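Local coordinates for copper-containing nitrite reductase (Thermus scotoductus, PDB 6HBE), which probably catalyses the reduction of nitrite to nitric oxide in denitrification, using copper centres and working as a homotrimer, at residues 395-399 and 400-404; 163-166 and 167-171; 135-139 and 140-144; 263-266 and 267-271. One frame throughout, in Å; residues are numbered along the deposited sequence.

Interaction 1 of 4, residues 395-399 and 400-404; sequences IDVQG and PEPFV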
loop_
_atom_site.group_PDB
_atom_site.type_symbol
_atom_site.label_atom_id
_atom_site.label_comp_id
_atom_site.label_asym_id
_atom_site.label_seq_id
_atom_site.Cartn_x
_atom_site.Cartn_y
_atom_site.Cartn_z
ATOM N N ILE C 395 21.026 -29.023 6.548
ATOM C CA ILE C 395 21.536 -29.338 7.893
ATOM C C ILE C 395 20.799 -30.489 8.614
ATOM O O ILE C 395 21.155 -30.815 9.750
ATOM C CB ILE C 395 21.587 -28.085 8.798
ATOM C CG1 ILE C 395 20.204 -27.429 8.939
ATOM C CG2 ILE C 395 22.603 -27.098 8.243
ATOM C CD1 ILE C 395 19.908 -26.916 10.332
ATOM N N ASP C 396 19.809 -31.105 7.955
ATOM C CA ASP C 396 19.063 -32.258 8.469
ATOM C C ASP C 396 18.776 -33.133 7.249
ATOM O O ASP C 396 17.959 -32.773 6.388
ATOM C CB ASP C 396 17.762 -31.821 9.174
ATOM C CG ASP C 396 16.980 -32.993 9.818
ATOM O OD1 ASP C 396 17.069 -34.154 9.366
ATOM O OD2 ASP C 396 16.228 -32.745 10.779
ATOM N N VAL C 397 19.457 -34.277 7.189
ATOM C CA VAL C 397 19.531 -35.102 5.997
ATOM C C VAL C 397 18.647 -36.324 6.216
ATOM O O VAL C 397 18.947 -37.135 7.104
ATOM C CB VAL C 397 20.993 -35.556 5.744
ATOM C CG1 VAL C 397 21.126 -36.296 4.414
ATOM C CG2 VAL C 397 21.932 -34.354 5.786
ATOM N N GLN C 398 17.553 -36.429 5.449
ATOM C CA GLN C 398 16.684 -37.628 5.455
ATOM C C GLN C 398 16.407 -38.079 4.022
ATOM O O GLN C 398 15.279 -38.329 3.611
ATOM C CB GLN C 398 15.400 -37.402 6.267
ATOM C CG GLN C 398 15.619 -37.594 7.762
ATOM C CD GLN C 398 14.599 -36.875 8.630
ATOM O OE1 GLN C 398 14.377 -35.671 8.475
ATOM N NE2 GLN C 398 13.991 -37.602 9.577
ATOM N N GLY C 399 17.487 -38.216 3.284
ATOM C CA GLY C 399 17.436 -38.612 1.893
ATOM C C GLY C 399 18.844 -38.651 1.321
ATOM O O GLY C 399 19.788 -38.204 1.971
ATOM N N PRO C 400 18.998 -39.201 0.120
ATOM C CA PRO C 400 20.326 -39.369 -0.468
ATOM C C PRO C 400 20.892 -38.174 -1.251
ATOM O O PRO C 400 21.980 -38.310 -1.802
ATOM C CB PRO C 400 20.114 -40.560 -1.408
ATOM C CG PRO C 400 18.694 -40.409 -1.847
ATOM C CD PRO C 400 17.960 -39.923 -0.650
ATOM N N GLU C 401 20.203 -37.022 -1.311
ATOM C CA GLU C 401 20.696 -35.902 -2.127
ATOM C C GLU C 401 20.816 -34.548 -1.387
ATOM O O GLU C 401 20.342 -33.531 -1.872
ATOM C CB GLU C 401 19.821 -35.760 -3.373
ATOM C CG GLU C 401 19.759 -37.005 -4.258
ATOM C CD GLU C 401 18.710 -36.887 -5.355
ATOM O OE1 GLU C 401 17.521 -36.673 -5.039
ATOM O OE2 GLU C 401 19.065 -37.017 -6.544
ATOM N N PRO C 402 21.499 -34.522 -0.233
ATOM C CA PRO C 402 21.740 -33.219 0.407
ATOM C C PRO C 402 22.526 -32.292 -0.531
ATOM O O PRO C 402 23.160 -32.769 -1.474
ATOM C CB PRO C 402 22.509 -33.579 1.680
ATOM C CG PRO C 402 23.165 -34.901 1.367
ATOM C CD PRO C 402 22.225 -35.619 0.441
ATOM N N PHE C 403 22.429 -30.974 -0.313
ATOM C CA PHE C 403 22.921 -29.999 -1.290
ATOM C C PHE C 403 23.485 -28.776 -0.592
ATOM O O PHE C 403 23.223 -28.548 0.611
ATOM C CB PHE C 403 21.826 -29.617 -2.300
ATOM C CG PHE C 403 20.556 -29.043 -1.668
ATOM C CD1 PHE C 403 20.459 -27.674 -1.352
ATOM C CD2 PHE C 403 19.459 -29.856 -1.413
ATOM C CE1 PHE C 403 19.306 -27.157 -0.776
ATOM C CE2 PHE C 403 18.293 -29.333 -0.843
ATOM C CZ PHE C 403 18.226 -27.973 -0.524
ATOM N N VAL C 404 24.306 -28.044 -1.342
ATOM C CA VAL C 404 24.820 -26.743 -0.938
ATOM C C VAL C 404 24.869 -25.893 -2.203
ATOM O O VAL C 404 25.419 -26.337 -3.225
ATOM C CB VAL C 404 26.186 -26.815 -0.164
ATOM C CG1 VAL C 404 27.319 -27.402 -0.997
ATOM C CG2 VAL C 404 26.589 -25.439 0.363
#
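V397 and P402 meet across a tight corner of the chain. CG1 of V397 lies 3.9 Å from CG of P402, and CB of the same proline is only slightly further off. The two side chains run past one another at a slant. The valine torsion explains why CG1 does the touching: chi1 is -174°, which sets CG1 anti to the backbone N and turns it toward P402 CG and CB. P402 CD also touches the backbone, 3.9 Å from G399 O.

The close part of the contact is the corner itself. G399 is almost fully extended, and the chain then bends at P400. This brings G399 C within 3.4 Å of E401 N. The side with V397 and P402 is looser. It is a single apolar touch between exposed residues at the surface. P400 also points away from the first segment, and its ring rests on Y424 and K420.

Polar anchoring comes from E401. Its backbone N bonds Y424 OH, and its carboxylate bonds T419 OG1.

The corner closes the end of strand 393-398, an outermost strand of its sheet in the plastocyanin/azurin-type domain. That strand pairs with strand 422-427, where I395 and D396 both face V425 in a classic beta bulge. Beyond the corner, the loop leads on to strand 413-417.

Interaction 2 of 4, residues 163-166 and 167-171; sequences AYAS and GRDFY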
loop_
_atom_site.group_PDB
_atom_site.type_symbol
_atom_site.label_atom_id
_atom_site.label_comp_id
_atom_site.label_asym_id
_atom_site.label_seq_id
_atom_site.Cartn_x
_atom_site.Cartn_y
_atom_site.Cartn_z
ATOM N N ALA C 163 3.337 -6.951 12.002
ATOM C CA ALA C 163 3.991 -8.252 12.036
ATOM C C ALA C 163 3.782 -8.948 10.706
ATOM O O ALA C 163 2.710 -8.808 10.123
ATOM C CB ALA C 163 3.439 -9.117 13.163
ATOM N N TYR C 164 4.811 -9.687 10.245
ATOM C CA TYR C 164 4.804 -10.362 8.933
ATOM C C TYR C 164 4.973 -11.887 9.025
ATOM O O TYR C 164 5.794 -12.388 9.842
ATOM C CB TYR C 164 5.883 -9.744 8.027
ATOM C CG TYR C 164 5.500 -8.342 7.593
ATOM C CD1 TYR C 164 5.835 -7.233 8.392
ATOM C CD2 TYR C 164 4.767 -8.118 6.418
ATOM C CE1 TYR C 164 5.429 -5.954 8.044
ATOM C CE2 TYR C 164 4.353 -6.824 6.045
ATOM C CZ TYR C 164 4.687 -5.750 6.871
ATOM O OH TYR C 164 4.265 -4.480 6.538
ATOM N N ALA C 165 4.239 -12.592 8.160
ATOM C CA ALA C 165 4.337 -14.059 8.027
ATOM C C ALA C 165 5.527 -14.545 7.173
ATOM O O ALA C 165 5.917 -15.727 7.247
ATOM C CB ALA C 165 3.064 -14.629 7.445
ATOM N N SER C 166 6.079 -13.661 6.349
ATOM C CA SER C 166 7.165 -14.042 5.435
ATOM C C SER C 166 7.864 -12.822 4.905
ATOM O O SER C 166 7.296 -11.737 4.920
ATOM C CB SER C 166 6.661 -14.868 4.262
ATOM O OG SER C 166 5.746 -14.133 3.454
ATOM N N GLY C 167 9.101 -13.004 4.438
ATOM C CA GLY C 167 9.809 -11.912 3.764
ATOM C C GLY C 167 9.157 -11.521 2.421
ATOM O O GLY C 167 9.282 -10.373 1.974
ATOM N N ARG C 168 8.510 -12.475 1.760
ATOM C CA ARG C 168 7.701 -12.235 0.570
ATOM C C ARG C 168 6.574 -11.236 0.889
ATOM O O ARG C 168 6.361 -10.292 0.140
ATOM C CB ARG C 168 7.078 -13.562 0.091
ATOM C CG ARG C 168 6.166 -13.504 -1.133
ATOM C CD ARG C 168 6.869 -13.201 -2.442
ATOM N NE ARG C 168 7.062 -11.764 -2.695
ATOM C CZ ARG C 168 7.987 -11.216 -3.483
ATOM N NH1 ARG C 168 8.930 -11.951 -4.091
ATOM N NH2 ARG C 168 7.996 -9.882 -3.645
ATOM N N ASP C 169 5.861 -11.462 1.986
ATOM C CA ASP C 169 4.765 -10.551 2.407
ATOM C C ASP C 169 5.341 -9.190 2.821
ATOM O O ASP C 169 4.709 -8.158 2.546
ATOM C CB ASP C 169 3.967 -11.126 3.575
ATOM C CG ASP C 169 3.042 -12.261 3.163
ATOM O OD1 ASP C 169 2.868 -12.476 1.946
ATOM O OD2 ASP C 169 2.461 -12.897 4.062
ATOM N N PHE C 170 6.528 -9.177 3.434
ATOM C CA PHE C 170 7.189 -7.906 3.780
ATOM C C PHE C 170 7.480 -7.032 2.527
ATOM O O PHE C 170 7.202 -5.806 2.524
ATOM C CB PHE C 170 8.457 -8.117 4.605
ATOM C CG PHE C 170 9.164 -6.818 4.955
ATOM C CD1 PHE C 170 8.565 -5.896 5.816
ATOM C CD2 PHE C 170 10.397 -6.526 4.409
ATOM C CE1 PHE C 170 9.208 -4.677 6.103
ATOM C CE2 PHE C 170 11.028 -5.299 4.674
ATOM C CZ PHE C 170 10.428 -4.389 5.527
ATOM N N TYR C 171 8.067 -7.625 1.490
ATOM C CA TYR C 171 8.285 -6.923 0.195
ATOM C C TYR C 171 6.968 -6.394 -0.395
ATOM O O TYR C 171 6.894 -5.267 -0.865
ATOM C CB TYR C 171 8.992 -7.839 -0.826
ATOM C CG TYR C 171 10.493 -7.735 -0.870
ATOM C CD1 TYR C 171 11.269 -7.999 0.244
ATOM C CD2 TYR C 171 11.145 -7.450 -2.071
ATOM C CE1 TYR C 171 12.655 -7.916 0.194
ATOM C CE2 TYR C 171 12.522 -7.376 -2.140
ATOM C CZ TYR C 171 13.278 -7.600 -1.003
ATOM O OH TYR C 171 14.651 -7.490 -1.072
HETATM O O HOH W 1 2.124 -11.392 6.414
HETATM O O HOH W 2 3.653 -15.877 3.297
#
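The rings of Y164 and F170 form a T-shaped (edge-to-face) pair. F170 presents its edge to one face of Y164, with the ring planes at 86°. Its CD1 sits over the centre of the tyrosine ring, and the nearest tyrosine atom, CE1, is 3.8 Å from it. Y164 CD2 also packs on the helix backbone, 3.6 Å from F170 CA. The tyrosine hydroxyl bonds E162 and N210, which pins the far end of the ring.

S166 is the N-cap of helix 167-172. Its chi1 of 63° puts OG between the backbone N and the carbonyl carbon, facing the first turn. There OG accepts from D169 N at 3.0 Å. The carbonyl O of S166 accepts from F170 N at 3.1 Å and opens the helical bonding. Two waters work beside the cap. One links A165 N to D169 OD2, 2.8 Å from the carboxylate oxygen. The other joins S166 OG, at 2.7 Å, to the same OD2.

The helix start is thus held by a polar cap on one flank and an aromatic pair on another. The D169 carboxylate beside the N-terminus should interact favourably with the helix dipole. The buried S166 N, in contrast, has no partner in the model.

Interaction 3 of 4, residues 135-139 and 140-144; sequences VVEPK and EKYRM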
loop_
_atom_site.group_PDB
_atom_site.type_symbol
_atom_site.label_atom_id
_atom_site.label_comp_id
_atom_site.label_asym_id
_atom_site.label_seq_id
_atom_site.Cartn_x
_atom_site.Cartn_y
_atom_site.Cartn_z
ATOM N N VAL C 135 11.666 9.558 23.959
ATOM C CA VAL C 135 11.019 10.852 24.077
ATOM C C VAL C 135 11.973 11.877 24.690
ATOM O O VAL C 135 12.616 11.595 25.727
ATOM C CB VAL C 135 9.762 10.795 24.989
ATOM C CG1 VAL C 135 9.101 12.156 25.106
ATOM C CG2 VAL C 135 8.760 9.765 24.468
ATOM N N VAL C 136 12.015 13.047 24.067
ATOM C CA VAL C 136 12.757 14.231 24.533
ATOM C C VAL C 136 11.759 15.332 24.858
ATOM O O VAL C 136 11.215 15.986 23.976
ATOM C CB VAL C 136 13.803 14.716 23.488
ATOM C CG1 VAL C 136 14.616 15.896 24.026
ATOM C CG2 VAL C 136 14.741 13.593 23.096
ATOM N N GLU C 137 11.495 15.525 26.151
ATOM C CA GLU C 137 10.494 16.507 26.601
ATOM C C GLU C 137 11.032 17.922 26.431
ATOM O O GLU C 137 12.120 18.205 26.944
ATOM C CB GLU C 137 10.218 16.371 28.109
ATOM C CG GLU C 137 9.024 15.570 28.521
ATOM C CD GLU C 137 7.680 15.947 27.872
ATOM O OE1 GLU C 137 7.075 15.003 27.405
ATOM O OE2 GLU C 137 7.185 17.096 27.880
ATOM N N PRO C 138 10.265 18.821 25.777
ATOM C CA PRO C 138 10.767 20.164 25.504
ATOM C C PRO C 138 10.843 21.056 26.741
ATOM O O PRO C 138 10.058 20.886 27.683
ATOM C CB PRO C 138 9.730 20.744 24.550
ATOM C CG PRO C 138 8.462 20.025 24.889
ATOM C CD PRO C 138 8.894 18.635 25.248
ATOM N N LYS C 139 11.766 22.017 26.705
ATOM C CA LYS C 139 11.829 23.046 27.722
ATOM C C LYS C 139 10.630 23.968 27.560
ATOM O O LYS C 139 10.022 24.326 28.538
ATOM C CB LYS C 139 13.123 23.866 27.625
ATOM C CG LYS C 139 14.393 23.065 27.899
ATOM C CD LYS C 139 15.341 23.769 28.874
ATOM C CE LYS C 139 16.615 22.958 29.090
ATOM N NZ LYS C 139 17.554 23.052 27.932
ATOM N N GLU C 140 10.303 24.345 26.323
ATOM C CA GLU C 140 9.084 25.114 26.029
ATOM C C GLU C 140 7.870 24.226 26.283
ATOM O O GLU C 140 7.746 23.157 25.675
ATOM C CB GLU C 140 9.086 25.587 24.561
ATOM C CG GLU C 140 7.815 26.322 24.117
ATOM C CD GLU C 140 7.772 26.660 22.630
ATOM O OE1 GLU C 140 8.762 26.429 21.893
ATOM O OE2 GLU C 140 6.722 27.163 22.195
ATOM N N LYS C 141 6.968 24.650 27.164
ATOM C CA LYS C 141 5.782 23.827 27.460
ATOM C C LYS C 141 4.778 23.827 26.289
ATOM O O LYS C 141 4.652 24.818 25.583
ATOM C CB LYS C 141 5.126 24.288 28.764
ATOM C CG LYS C 141 6.051 24.063 29.955
ATOM C CD LYS C 141 5.411 24.442 31.281
ATOM C CE LYS C 141 6.390 24.276 32.439
ATOM N NZ LYS C 141 6.899 22.878 32.547
ATOM N N TYR C 142 4.100 22.694 26.067
ATOM C CA TYR C 142 3.060 22.584 25.026
ATOM C C TYR C 142 1.887 23.514 25.383
ATOM O O TYR C 142 1.702 23.891 26.555
ATOM C CB TYR C 142 2.579 21.107 24.876
ATOM C CG TYR C 142 3.649 20.141 24.345
ATOM C CD1 TYR C 142 4.012 20.130 22.987
ATOM C CD2 TYR C 142 4.274 19.236 25.191
ATOM C CE1 TYR C 142 4.990 19.247 22.512
ATOM C CE2 TYR C 142 5.247 18.354 24.732
ATOM C CZ TYR C 142 5.606 18.352 23.396
ATOM O OH TYR C 142 6.585 17.470 22.974
ATOM N N ARG C 143 1.100 23.893 24.382
ATOM C CA ARG C 143 0.102 24.946 24.539
ATOM C C ARG C 143 -0.981 24.692 25.607
ATOM O O ARG C 143 -1.296 25.616 26.388
ATOM C CB ARG C 143 -0.506 25.281 23.178
ATOM C CG ARG C 143 -1.614 26.312 23.205
ATOM C CD ARG C 143 -1.888 26.849 21.818
ATOM N NE ARG C 143 -3.248 27.337 21.713
ATOM C CZ ARG C 143 -3.807 27.776 20.597
ATOM N NH1 ARG C 143 -3.108 27.836 19.469
ATOM N NH2 ARG C 143 -5.077 28.159 20.616
ATOM N N MET C 144 -1.546 23.477 25.668
ATOM C CA MET C 144 -2.589 23.167 26.655
ATOM C C MET C 144 -2.037 23.143 28.094
ATOM O O MET C 144 -2.743 23.509 29.033
ATOM C CB MET C 144 -3.329 21.848 26.351
ATOM C CG MET C 144 -4.617 21.650 27.177
ATOM S SD MET C 144 -5.561 20.155 26.716
ATOM C CE MET C 144 -6.325 20.717 25.189
#
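E140 touches P138 through its backbone. The carbonyl O of E140 lies 3.3 Å from P138 CG and about as near to CB, beside ring carbons that give it no conventional donor. This buried oxygen has no polar partner in the model. The E140 side chain is extended and leads away, and its OE1 makes a salt bridge to K232.

K141 is exposed and carries the chain on to Y142, the N-cap residue of helix 143-148. Y142 brings the main apolar contact. Its ring crosses the P138 ring at about a right angle, with CE2 3.6 Å from P138 CG. The hydroxyl end reaches P138 CD at 3.4 Å, while OH itself bonds G229 O. E137 comes to the ring edge: its OE2 is 3.9 Å from Y142 CE2, and the carboxylate plane is turned 74° from the ring. OE1 of E137 bonds Y203 OH. R143 and M144 then begin the helix, their amides bonded to Y226 OH and E252 OE1.

The contact therefore rests on proline-tyrosine packing where strand 131-137 passes to helix 143-148. The polar ends of E137, E140 and Y142 find partners outside it, while E140 O finds none. The carboxylate beside the ring edge probably gains a little from the positive C-H rim.

Interaction 4 of 4, residues 263-266 and 267-271; sequences TLVT and HVFGT. With CU (copper (II) ion), chain E.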
loop_
_atom_site.group_PDB
_atom_site.type_symbol
_atom_site.label_atom_id
_atom_site.label_comp_id
_atom_site.label_asym_id
_atom_site.label_seq_id
_atom_site.Cartn_x
_atom_site.Cartn_y
_atom_site.Cartn_z
ATOM N N THR C 263 -13.030 5.401 21.646
ATOM C CA THR C 263 -12.209 4.359 21.017
ATOM C C THR C 263 -11.019 4.992 20.267
ATOM O O THR C 263 -11.213 5.866 19.429
ATOM C CB THR C 263 -13.093 3.485 20.104
ATOM O OG1 THR C 263 -14.006 2.741 20.915
ATOM C CG2 THR C 263 -12.282 2.512 19.286
ATOM N N LEU C 264 -9.819 4.494 20.534
ATOM C CA LEU C 264 -8.589 4.898 19.830
ATOM C C LEU C 264 -8.371 3.941 18.655
ATOM O O LEU C 264 -8.373 2.701 18.829
ATOM C CB LEU C 264 -7.398 4.806 20.788
ATOM C CG LEU C 264 -6.022 5.169 20.246
ATOM C CD1 LEU C 264 -5.956 6.686 20.041
ATOM C CD2 LEU C 264 -4.899 4.685 21.174
ATOM N N VAL C 265 -8.157 4.492 17.465
ATOM C CA VAL C 265 -8.121 3.655 16.255
ATOM C C VAL C 265 -7.335 4.379 15.156
ATOM O O VAL C 265 -7.224 5.650 15.150
ATOM C CB VAL C 265 -9.574 3.278 15.817
ATOM C CG1 VAL C 265 -10.331 4.481 15.291
ATOM C CG2 VAL C 265 -9.609 2.117 14.806
ATOM N N THR C 266 -6.773 3.578 14.249
ATOM C CA THR C 266 -6.274 4.098 12.970
ATOM C C THR C 266 -7.395 4.037 11.944
ATOM O O THR C 266 -8.046 2.990 11.746
ATOM C CB THR C 266 -5.005 3.374 12.400
ATOM O OG1 THR C 266 -4.779 3.837 11.064
ATOM C CG2 THR C 266 -5.158 1.844 12.368
ATOM N N HIS C 267 -7.598 5.127 11.218
ATOM C CA HIS C 267 -8.674 5.163 10.209
ATOM C C HIS C 267 -8.284 4.479 8.864
ATOM O O HIS C 267 -9.065 4.476 7.931
ATOM C CB HIS C 267 -9.245 6.580 10.027
ATOM C CG HIS C 267 -10.726 6.650 10.285
ATOM N ND1 HIS C 267 -11.663 6.267 9.357
ATOM C CD2 HIS C 267 -11.423 6.997 11.402
ATOM C CE1 HIS C 267 -12.874 6.409 9.872
ATOM N NE2 HIS C 267 -12.755 6.842 11.114
ATOM N N VAL C 268 -7.084 3.876 8.804
ATOM C CA VAL C 268 -6.699 2.983 7.722
ATOM C C VAL C 268 -7.321 1.624 8.117
ATOM O O VAL C 268 -6.695 0.806 8.870
ATOM C CB VAL C 268 -5.164 2.884 7.546
ATOM C CG1 VAL C 268 -4.815 1.921 6.407
ATOM C CG2 VAL C 268 -4.575 4.272 7.285
ATOM N N PHE C 269 -8.559 1.424 7.677
ATOM C CA PHE C 269 -9.423 0.388 8.305
ATOM C C PHE C 269 -9.017 -1.051 7.971
ATOM O O PHE C 269 -9.311 -1.932 8.764
ATOM C CB PHE C 269 -10.919 0.639 8.022
ATOM C CG PHE C 269 -11.623 1.569 8.998
ATOM C CD1 PHE C 269 -11.004 2.097 10.145
ATOM C CD2 PHE C 269 -12.938 1.909 8.766
ATOM C CE1 PHE C 269 -11.685 2.944 11.020
ATOM C CE2 PHE C 269 -13.637 2.739 9.649
ATOM C CZ PHE C 269 -13.020 3.256 10.777
ATOM N N GLY C 270 -8.260 -1.270 6.882
ATOM C CA GLY C 270 -7.644 -2.577 6.639
ATOM C C GLY C 270 -6.498 -2.950 7.579
ATOM O O GLY C 270 -6.063 -4.111 7.586
ATOM N N THR C 271 -5.990 -1.979 8.359
ATOM C CA THR C 271 -5.066 -2.236 9.463
ATOM C C THR C 271 -5.741 -2.211 10.861
ATOM O O THR C 271 -5.338 -2.966 11.753
ATOM C CB THR C 271 -3.879 -1.275 9.451
ATOM O OG1 THR C 271 -4.285 0.077 9.770
ATOM C CG2 THR C 271 -3.167 -1.327 8.095
HETATM CU CU CU E . -14.428 7.288 12.234
HETATM O O HOH W 3 -2.656 2.233 9.955
HETATM O O HOH W 4 -15.026 7.079 14.111
#
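T266 ends strand 260-266, and the chain turns at once through H267 and V268 into helix 269-272. V268 is the centre of an inverse gamma turn and the N-cap residue. Its N donates to T266 OG1 at 3.2 Å, nearly straight at 164°. Its O accepts twice from T271, from the backbone N at 2.9 Å and from OG1 at 2.7 Å. The OG1 bond lies in the carbonyl plane, on a lone pair.

T266 sets up the corner with OG1 anti to its own N (chi1 170°). OG1 also accepts from T214 N and shares water 3 with T271 OG1. The methyl of T266, CG2, lies 3.3 Å from T271 OG1, and the two side chains cross at about a right angle. T266 O meets the edge of the F269 ring, 3.5 Å from CD1.

The F269 ring lies along one face of the H267 ring, its CZ 3.3 Å above the imidazole plane and offset toward the rim. This probably helps fix the imidazole's rotation. H267 NE2 binds copper at 2.1 Å, and water 4 lies near the imidazole plane as a further ligand.

H80 and H114 of the third subunit complete the metal site. Three histidines and a water, shared between subunits, are the hallmark of the type 2 copper site of copper nitrite reductases, where nitrite is reduced.

How the interactions relate
All four are local contacts at chain corners, and each lies where a strand ends. Interaction 4 is a buried contact, interactions 2 and 3 are partly buried, and interaction 1 lies at the surface. Interactions 2, 3 and 4 lead into short helices; interaction 1 leads into a loop. Chemistry follows place. The surface corner relies on one apolar touch, interaction 3 on proline-tyrosine packing, and interactions 2 and 4 on hydroxyl groups that accept backbone N-H bonds, with ordered water. Interaction 4 alone holds a metal. It is also the nearest neighbour of interaction 2, with closest atoms about 8 Å apart, and both touch other subunits. Interactions 1 and 3 lie farthest apart, their centres about 61 Å from each other.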